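PDB 2YXG: dihydrodipicolinate synthase from Methanocaldococcus jannaschii DSM 2661, which probably catalyses the condensation of pyruvate with aspartate beta-semialdehyde to 4-hydroxy-tetrahydrodipicolinate, a step of lysine biosynthesis, through a Schiff-base intermediate. Local coordinates for residues I157-E162 / T180-N185; Q169-I174 / I193-K198; D97-I102 / E123-P128. All blocks are in the same frame, centred on the assembly; numbering follows the deposited sequence.

Interaction 1: I157-E162 / T180-N185; sequences ISAVKE and TVLSGN
Two neighbouring parallel strands of the TIM barrel meet here, 157-162 and 180-183, one of them bearing Lys161, the predicted Schiff-base lysine. Thr180 N opens the ladder by donating to Ser158 O at 3.1 Å. Val160 is gripped from both ends: its N reaches Thr180 O almost straight in line with the carbonyl, while its O takes Leu182 N at 2.7 Å. Glu162 N then bonds Leu182 O at 2.8 Å, and Glu162 O accepts Gly184 N from well above the carbonyl plane, just after the second strand ends at Ser183; a water joins the same oxygen to Asn185 ND2. Ala159, Lys161, Thr180 and Leu182 share one face. There Ala159 CB touches Leu182 CD1 at 4.2 Å, and Lys161, extended with CG anti to its N (chi1 172°), lays CG 3.6 Å from Gly184 CA. Gly184 has no CB, and one there would run into Glu162 C. The lysine continues to Tyr132, with which it forms a cation-pi pair, and to Ile201. Glu162 bends off to Asn133 and Asn164. Strands 129-133 and 199-202 flank the pair, and helix 168-177 packs on the face carrying Val160 and Val181.

Interaction 2: Q169-I174 / I193-K198; sequences QVSELI and IALGGK
Leu195 makes the first touch along the 193-198 segment, close to the C-terminal end of helix 189-194. Its side chain points at helix 168-177 and forks over it: CD1 meets Val170 CG1 at 3.9 Å, the two side chains crossing at a slant, while CD2 comes to 4.1 Å from Ser171 CB. Val170 presents that methyl because CG1 lies anti to the backbone N (chi1 160°). The carbonyl of Leu195 is also engaged, since Ile174 CG2 rests 3.9 Å from Leu195 O, an oxygen that accepts a hydrogen bond from Tyr232 of the second subunit. Gly196 follows with a positive phi of 113°, and its N bonds back to Ile193 O at 2.8 Å. A side chain at this glycine would jam against the preceding carbonyl and crowd Ile174 CG2. Ile174 instead sends CD1 over the bare backbone, 3.7 Å from Gly196 O, and on to Gly197 N at 4.2 Å. Replacing Ile174 with an alanine would probably open a gap beside the Gly196-Gly197 backbone and strip Leu195 O of the CG1 and CG2 contacts. Lys198 then carries the chain into strand 199-202. A positive-phi glycine with two bonds back into the last helical turn makes a Schellman motif, here set against a neighbouring helix on the outer layer of the TIM barrel.

Interaction 3: D97-I102 / E123-P128; sequences DAVLSI and ESINLP
Leu127 and Pro128 lie against the start of strand 98-102 from two directions, the leucine reaching over the Asp97-Ala98 peptide and the proline ring coming up beside the Asp97 carbonyl. Leu127 spreads its two methyls along that peptide: CD1 approaches Ala98 N at 3.9 Å and CD2 approaches Asp97 O at the same distance. With CG anti to its own carbonyl carbon (chi1 -60°), the branch is placed where both methyls can bear on the backbone. The Pro128 ring turns its CD atom to Asp97 O, 3.2 Å away, and its CG stays near the same oxygen. Its CB faces the methyl of Ala98 at 4.3 Å, so the two small side chains lie next to each other, with Phe2 against both. Further along, Ile125 points its long branch at the strand, and its terminal CD1 meets Val99 CB at 4.2 Å; Val99 also packs on Ala91 of helix 81-94. The polar anchor among these apolar contacts is Val99 N, which donates to Pro128 O at 3.0 Å, nearly in line with the C=O. The same oxygen lies 3.4 Å from Ala98 CA, a CA-H...O contact. Beyond the pair, Asp97 OD2 accepts from Val72 N, and Glu92 bonds Asn126 N, tying the turn to helix 81-94. This is a beta-alpha-beta crossover being closed: after helix 111-124 the chain drops back to the barrel wall, and the Val99-Pro128 bond leads it into strand 129-133, parallel to 98-102.

Interactions 1 and 3 both reach the parallel barrel sheet, with strand 129-133 between strands 157-162 and 98-102; their centres are 13 Å apart, and they touch where Ser158 CB meets Pro128 CB at 4.0 Å and Lys161 CD meets Leu100 CD1 at 4.1 Å. Interaction 2 lies in the outer layer, against interaction 1: Ile174 CD1 packs on Val181 CG2 at 3.5 Å, and Lys198 N probably bonds Val181 O at 3.0 Å. Interactions 2 and 3 stay apart, nearest atoms about 12 Å. Interaction 1 holds Lys161 itself, its side chain about 3 Å from that of predicted catalytic Tyr132, whereas the side chain of Val170 in interaction 2 is about 10 Å from that of Lys161.

Interaction 1: I157-E162 / T180-N185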
loop_
_atom_site.group_PDB
_atom_site.type_symbol
_atom_site.label_atom_id
_atom_site.label_comp_id
_atom_site.label_asym_id
_atom_site.label_seq_id
_atom_site.Cartn_x
_atom_site.Cartn_y
_atom_site.Cartn_z
ATOM N N ILE A 157 -5.325 -10.621 -29.503
ATOM C CA ILE A 157 -5.379 -10.272 -28.090
ATOM C C ILE A 157 -6.813 -10.525 -27.595
ATOM O O ILE A 157 -7.738 -9.724 -27.794
ATOM C CB ILE A 157 -4.949 -8.838 -27.817
ATOM C CG1 ILE A 157 -3.509 -8.657 -28.281
ATOM C CG2 ILE A 157 -5.091 -8.492 -26.273
ATOM C CD1 ILE A 157 -2.497 -9.013 -27.238
ATOM N N SER A 158 -6.962 -11.645 -26.912
ATOM C CA SER A 158 -8.277 -12.236 -26.780
ATOM C C SER A 158 -8.858 -12.155 -25.364
ATOM O O SER A 158 -10.041 -11.832 -25.206
ATOM C CB SER A 158 -8.254 -13.660 -27.287
ATOM O OG SER A 158 -9.433 -14.302 -26.832
ATOM N N ALA A 159 -8.029 -12.395 -24.342
ATOM C CA ALA A 159 -8.505 -12.355 -22.978
ATOM C C ALA A 159 -7.495 -11.704 -22.044
ATOM O O ALA A 159 -6.312 -11.479 -22.422
ATOM C CB ALA A 159 -8.880 -13.761 -22.520
ATOM N N VAL A 160 -7.992 -11.322 -20.863
ATOM C CA VAL A 160 -7.143 -11.066 -19.685
ATOM C C VAL A 160 -7.484 -12.013 -18.481
ATOM O O VAL A 160 -8.639 -12.084 -18.036
ATOM C CB VAL A 160 -7.331 -9.593 -19.209
ATOM C CG1 VAL A 160 -6.113 -9.106 -18.388
ATOM C CG2 VAL A 160 -7.570 -8.702 -20.396
ATOM N N LYS A 161 -6.468 -12.697 -17.959
ATOM C CA LYS A 161 -6.517 -13.283 -16.609
ATOM C C LYS A 161 -6.229 -12.156 -15.626
ATOM O O LYS A 161 -5.075 -11.657 -15.534
ATOM C CB LYS A 161 -5.497 -14.413 -16.462
ATOM C CG LYS A 161 -5.323 -14.987 -15.028
ATOM C CD LYS A 161 -4.141 -16.044 -14.966
ATOM C CE LYS A 161 -4.122 -16.751 -13.589
ATOM N NZ LYS A 161 -2.883 -17.552 -13.312
ATOM N N GLU A 162 -7.302 -11.694 -14.962
ATOM C CA GLU A 162 -7.199 -10.521 -14.068
ATOM C C GLU A 162 -6.999 -10.920 -12.634
ATOM O O GLU A 162 -7.953 -11.395 -12.007
ATOM C CB GLU A 162 -8.415 -9.579 -14.239
ATOM C CG GLU A 162 -8.284 -8.195 -13.510
ATOM C CD GLU A 162 -6.938 -7.465 -13.781
ATOM O OE1 GLU A 162 -6.932 -6.626 -14.709
ATOM O OE2 GLU A 162 -5.911 -7.726 -13.085
ATOM N N THR A 180 -12.361 -10.717 -23.408
ATOM C CA THR A 180 -12.887 -11.578 -22.367
ATOM C C THR A 180 -12.106 -11.413 -21.062
ATOM O O THR A 180 -10.848 -11.395 -21.047
ATOM C CB THR A 180 -12.807 -12.995 -22.834
ATOM O OG1 THR A 180 -13.501 -13.081 -24.074
ATOM C CG2 THR A 180 -13.420 -13.954 -21.832
ATOM N N VAL A 181 -12.834 -11.236 -19.965
ATOM C CA VAL A 181 -12.163 -11.265 -18.662
ATOM C C VAL A 181 -12.220 -12.660 -18.057
ATOM O O VAL A 181 -13.302 -13.206 -17.939
ATOM C CB VAL A 181 -12.731 -10.198 -17.665
ATOM C CG1 VAL A 181 -12.092 -10.367 -16.268
ATOM C CG2 VAL A 181 -12.549 -8.755 -18.227
ATOM N N LEU A 182 -11.057 -13.232 -17.711
ATOM C CA LEU A 182 -10.978 -14.435 -16.850
ATOM C C LEU A 182 -10.492 -14.058 -15.430
ATOM O O LEU A 182 -9.601 -13.216 -15.252
ATOM C CB LEU A 182 -10.054 -15.525 -17.427
ATOM C CG LEU A 182 -10.396 -15.930 -18.884
ATOM C CD1 LEU A 182 -9.273 -16.725 -19.576
ATOM C CD2 LEU A 182 -11.761 -16.661 -18.975
ATOM N N SER A 183 -11.093 -14.676 -14.426
ATOM C CA SER A 183 -10.611 -14.476 -13.078
ATOM C C SER A 183 -9.232 -15.054 -12.861
ATOM O O SER A 183 -8.930 -16.222 -13.215
ATOM C CB SER A 183 -11.584 -15.065 -12.065
ATOM O OG SER A 183 -11.042 -14.897 -10.756
ATOM N N GLY A 184 -8.380 -14.231 -12.262
ATOM C CA GLY A 184 -7.068 -14.703 -11.846
ATOM C C GLY A 184 -7.007 -15.065 -10.392
ATOM O O GLY A 184 -5.911 -15.433 -9.903
ATOM N N ASN A 185 -8.148 -15.006 -9.701
ATOM C CA ASN A 185 -8.250 -15.308 -8.246
ATOM C C ASN A 185 -9.414 -16.221 -7.991
ATOM O O ASN A 185 -10.583 -15.812 -8.161
ATOM C CB ASN A 185 -8.461 -14.046 -7.384
ATOM C CG ASN A 185 -7.172 -13.241 -7.182
ATOM O OD1 ASN A 185 -6.203 -13.732 -6.546
ATOM N ND2 ASN A 185 -7.132 -12.021 -7.742
HETATM O O HOH W 1 -8.999 -10.377 -9.544
#

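Interaction 2: Q169-I174 / I193-K198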
loop_
_atom_site.group_PDB
_atom_site.type_symbol
_atom_site.label_atom_id
_atom_site.label_comp_id
_atom_site.label_asym_id
_atom_site.label_seq_id
_atom_site.Cartn_x
_atom_site.Cartn_y
_atom_site.Cartn_z
ATOM N N GLN A 169 -11.319 -2.437 -11.680
ATOM C CA GLN A 169 -10.519 -2.689 -12.866
ATOM C C GLN A 169 -11.217 -3.710 -13.787
ATOM O O GLN A 169 -11.159 -3.576 -15.011
ATOM C CB GLN A 169 -9.068 -3.085 -12.581
ATOM C CG GLN A 169 -8.292 -3.367 -13.871
ATOM C CD GLN A 169 -6.815 -3.201 -13.712
ATOM O OE1 GLN A 169 -6.031 -4.146 -13.940
ATOM N NE2 GLN A 169 -6.395 -1.993 -13.354
ATOM N N VAL A 170 -11.866 -4.705 -13.194
ATOM C CA VAL A 170 -12.639 -5.656 -13.952
ATOM C C VAL A 170 -13.849 -4.970 -14.643
ATOM O O VAL A 170 -14.155 -5.266 -15.813
ATOM C CB VAL A 170 -13.054 -6.926 -13.110
ATOM C CG1 VAL A 170 -14.253 -7.670 -13.752
ATOM C CG2 VAL A 170 -11.823 -7.878 -12.868
ATOM N N SER A 171 -14.519 -4.017 -13.982
ATOM C CA SER A 171 -15.613 -3.457 -14.735
ATOM C C SER A 171 -15.184 -2.472 -15.779
ATOM O O SER A 171 -15.864 -2.311 -16.758
ATOM C CB SER A 171 -16.856 -3.040 -13.923
ATOM O OG SER A 171 -16.557 -2.534 -12.697
ATOM N N GLU A 172 -14.027 -1.851 -15.595
ATOM C CA GLU A 172 -13.425 -1.016 -16.639
ATOM C C GLU A 172 -13.074 -1.832 -17.864
ATOM O O GLU A 172 -13.318 -1.366 -18.977
ATOM C CB GLU A 172 -12.221 -0.225 -16.115
ATOM C CG GLU A 172 -12.654 0.618 -14.863
ATOM C CD GLU A 172 -11.536 1.084 -13.898
ATOM O OE1 GLU A 172 -10.297 0.918 -14.160
ATOM O OE2 GLU A 172 -11.932 1.631 -12.830
ATOM N N LEU A 173 -12.522 -3.027 -17.672
ATOM C CA LEU A 173 -12.285 -3.954 -18.779
ATOM C C LEU A 173 -13.588 -4.398 -19.451
ATOM O O LEU A 173 -13.667 -4.434 -20.690
ATOM C CB LEU A 173 -11.476 -5.191 -18.364
ATOM C CG LEU A 173 -10.003 -4.948 -17.934
ATOM C CD1 LEU A 173 -9.458 -6.122 -17.160
ATOM C CD2 LEU A 173 -9.105 -4.634 -19.133
ATOM N N ILE A 174 -14.607 -4.736 -18.666
ATOM C CA ILE A 174 -15.801 -5.252 -19.285
ATOM C C ILE A 174 -16.422 -4.109 -20.081
ATOM O O ILE A 174 -16.834 -4.300 -21.210
ATOM C CB ILE A 174 -16.797 -5.874 -18.261
ATOM C CG1 ILE A 174 -16.163 -7.086 -17.546
ATOM C CG2 ILE A 174 -18.113 -6.318 -18.930
ATOM C CD1 ILE A 174 -15.967 -8.246 -18.446
ATOM N N ILE A 193 -17.477 -13.134 -12.441
ATOM C CA ILE A 193 -18.509 -13.601 -13.400
ATOM C C ILE A 193 -19.809 -12.789 -13.353
ATOM O O ILE A 193 -20.404 -12.476 -14.400
ATOM C CB ILE A 193 -18.769 -15.102 -13.231
ATOM C CG1 ILE A 193 -17.497 -15.916 -13.562
ATOM C CG2 ILE A 193 -19.873 -15.556 -14.104
ATOM C CD1 ILE A 193 -17.618 -17.410 -13.116
ATOM N N ALA A 194 -20.213 -12.416 -12.134
ATOM C CA ALA A 194 -21.341 -11.505 -11.928
ATOM C C ALA A 194 -21.127 -10.196 -12.676
ATOM O O ALA A 194 -22.078 -9.612 -13.233
ATOM C CB ALA A 194 -21.556 -11.241 -10.417
ATOM N N LEU A 195 -19.872 -9.742 -12.695
ATOM C CA LEU A 195 -19.534 -8.508 -13.356
ATOM C C LEU A 195 -19.489 -8.701 -14.868
ATOM O O LEU A 195 -19.422 -7.709 -15.583
ATOM C CB LEU A 195 -18.196 -7.954 -12.868
ATOM C CG LEU A 195 -18.281 -7.120 -11.585
ATOM C CD1 LEU A 195 -16.854 -6.845 -10.985
ATOM C CD2 LEU A 195 -19.061 -5.786 -11.790
ATOM N N GLY A 196 -19.537 -9.954 -15.314
ATOM C CA GLY A 196 -19.503 -10.348 -16.741
ATOM C C GLY A 196 -18.254 -11.119 -17.202
ATOM O O GLY A 196 -18.030 -11.292 -18.416
ATOM N N GLY A 197 -17.392 -11.543 -16.263
ATOM C CA GLY A 197 -16.265 -12.381 -16.668
ATOM C C GLY A 197 -16.804 -13.737 -17.161
ATOM O O GLY A 197 -17.918 -14.139 -16.800
ATOM N N LYS A 198 -15.975 -14.488 -17.879
ATOM C CA LYS A 198 -16.402 -15.704 -18.503
ATOM C C LYS A 198 -15.778 -16.968 -18.011
ATOM O O LYS A 198 -16.067 -18.018 -18.564
ATOM C CB LYS A 198 -16.109 -15.618 -19.999
ATOM C CG LYS A 198 -16.814 -14.492 -20.661
ATOM C CD LYS A 198 -18.299 -14.614 -20.465
ATOM C CE LYS A 198 -19.037 -13.482 -21.233
ATOM N NZ LYS A 198 -20.414 -13.932 -21.423
#

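Interaction 3: D97-I102 / E123-P128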
loop_
_atom_site.group_PDB
_atom_site.type_symbol
_atom_site.label_atom_id
_atom_site.label_comp_id
_atom_site.label_asym_id
_atom_site.label_seq_id
_atom_site.Cartn_x
_atom_site.Cartn_y
_atom_site.Cartn_z
ATOM N N ASP A 97 -3.203 -24.273 -28.208
ATOM C CA ASP A 97 -4.319 -23.532 -28.729
ATOM C C ASP A 97 -4.235 -22.030 -28.472
ATOM O O ASP A 97 -4.838 -21.262 -29.184
ATOM C CB ASP A 97 -5.609 -24.106 -28.126
ATOM C CG ASP A 97 -5.784 -25.541 -28.485
ATOM O OD1 ASP A 97 -6.063 -25.770 -29.699
ATOM O OD2 ASP A 97 -5.582 -26.446 -27.614
ATOM N N ALA A 98 -3.453 -21.623 -27.482
ATOM C CA ALA A 98 -3.443 -20.239 -27.000
ATOM C C ALA A 98 -2.199 -20.027 -26.156
ATOM O O ALA A 98 -1.504 -20.986 -25.774
ATOM C CB ALA A 98 -4.757 -19.902 -26.175
ATOM N N VAL A 99 -1.864 -18.768 -25.924
ATOM C CA VAL A 99 -0.709 -18.463 -25.112
ATOM C C VAL A 99 -1.189 -17.635 -23.918
ATOM O O VAL A 99 -2.051 -16.782 -24.069
ATOM C CB VAL A 99 0.419 -17.860 -26.010
ATOM C CG1 VAL A 99 1.025 -16.618 -25.485
ATOM C CG2 VAL A 99 1.471 -18.903 -26.261
ATOM N N LEU A 100 -0.688 -17.979 -22.725
ATOM C CA LEU A 100 -0.793 -17.075 -21.593
ATOM C C LEU A 100 0.523 -16.297 -21.466
ATOM O O LEU A 100 1.622 -16.894 -21.422
ATOM C CB LEU A 100 -1.071 -17.837 -20.297
ATOM C CG LEU A 100 -1.265 -16.862 -19.112
ATOM C CD1 LEU A 100 -2.745 -16.689 -18.743
ATOM C CD2 LEU A 100 -0.384 -17.245 -17.949
ATOM N N SER A 101 0.400 -14.980 -21.354
ATOM C CA SER A 101 1.552 -14.108 -21.400
ATOM C C SER A 101 1.503 -13.034 -20.240
ATOM O O SER A 101 0.712 -12.086 -20.263
ATOM C CB SER A 101 1.605 -13.464 -22.790
ATOM O OG SER A 101 2.779 -12.692 -22.933
ATOM N N ILE A 102 2.327 -13.211 -19.227
ATOM C CA ILE A 102 2.303 -12.349 -18.036
ATOM C C ILE A 102 2.986 -11.011 -18.335
ATOM O O ILE A 102 3.959 -10.938 -19.130
ATOM C CB ILE A 102 3.005 -13.084 -16.830
ATOM C CG1 ILE A 102 2.747 -12.378 -15.471
ATOM C CG2 ILE A 102 4.511 -13.310 -17.127
ATOM C CD1 ILE A 102 3.078 -13.245 -14.213
ATOM N N GLU A 123 2.346 -9.916 -32.687
ATOM C CA GLU A 123 2.886 -9.989 -34.053
ATOM C C GLU A 123 3.607 -11.289 -34.368
ATOM O O GLU A 123 3.738 -11.652 -35.539
ATOM C CB GLU A 123 3.850 -8.829 -34.324
ATOM C CG GLU A 123 3.130 -7.510 -34.701
ATOM C CD GLU A 123 3.937 -6.234 -34.393
ATOM O OE1 GLU A 123 5.204 -6.281 -34.398
ATOM O OE2 GLU A 123 3.291 -5.182 -34.118
ATOM N N SER A 124 4.089 -11.988 -33.341
ATOM C CA SER A 124 4.923 -13.170 -33.531
ATOM C C SER A 124 4.127 -14.446 -33.874
ATOM O O SER A 124 4.688 -15.420 -34.388
ATOM C CB SER A 124 5.839 -13.420 -32.303
ATOM O OG SER A 124 5.140 -14.006 -31.191
ATOM N N ILE A 125 2.836 -14.456 -33.575
ATOM C CA ILE A 125 2.059 -15.688 -33.665
ATOM C C ILE A 125 0.670 -15.366 -34.117
ATOM O O ILE A 125 0.279 -14.201 -34.072
ATOM C CB ILE A 125 1.976 -16.431 -32.299
ATOM C CG1 ILE A 125 1.271 -15.567 -31.229
ATOM C CG2 ILE A 125 3.379 -16.889 -31.862
ATOM C CD1 ILE A 125 1.042 -16.299 -29.876
ATOM N N ASN A 126 -0.074 -16.405 -34.523
ATOM C CA ASN A 126 -1.480 -16.259 -34.807
ATOM C C ASN A 126 -2.442 -16.798 -33.720
ATOM O O ASN A 126 -3.624 -16.494 -33.751
ATOM C CB ASN A 126 -1.808 -16.788 -36.222
ATOM C CG ASN A 126 -1.277 -15.815 -37.329
ATOM O OD1 ASN A 126 -0.541 -16.231 -38.219
ATOM N ND2 ASN A 126 -1.594 -14.501 -37.198
ATOM N N LEU A 127 -1.926 -17.533 -32.747
ATOM C CA LEU A 127 -2.718 -17.975 -31.578
ATOM C C LEU A 127 -3.434 -16.847 -30.821
ATOM O O LEU A 127 -2.940 -15.734 -30.758
ATOM C CB LEU A 127 -1.820 -18.749 -30.596
ATOM C CG LEU A 127 -1.166 -19.992 -31.165
ATOM C CD1 LEU A 127 -0.575 -20.839 -30.023
ATOM C CD2 LEU A 127 -2.231 -20.781 -31.982
ATOM N N PRO A 128 -4.592 -17.150 -30.233
ATOM C CA PRO A 128 -5.174 -16.201 -29.273
ATOM C C PRO A 128 -4.218 -16.025 -28.091
ATOM O O PRO A 128 -3.485 -16.955 -27.727
ATOM C CB PRO A 128 -6.452 -16.891 -28.803
ATOM C CG PRO A 128 -6.768 -17.995 -29.829
ATOM C CD PRO A 128 -5.414 -18.366 -30.408
#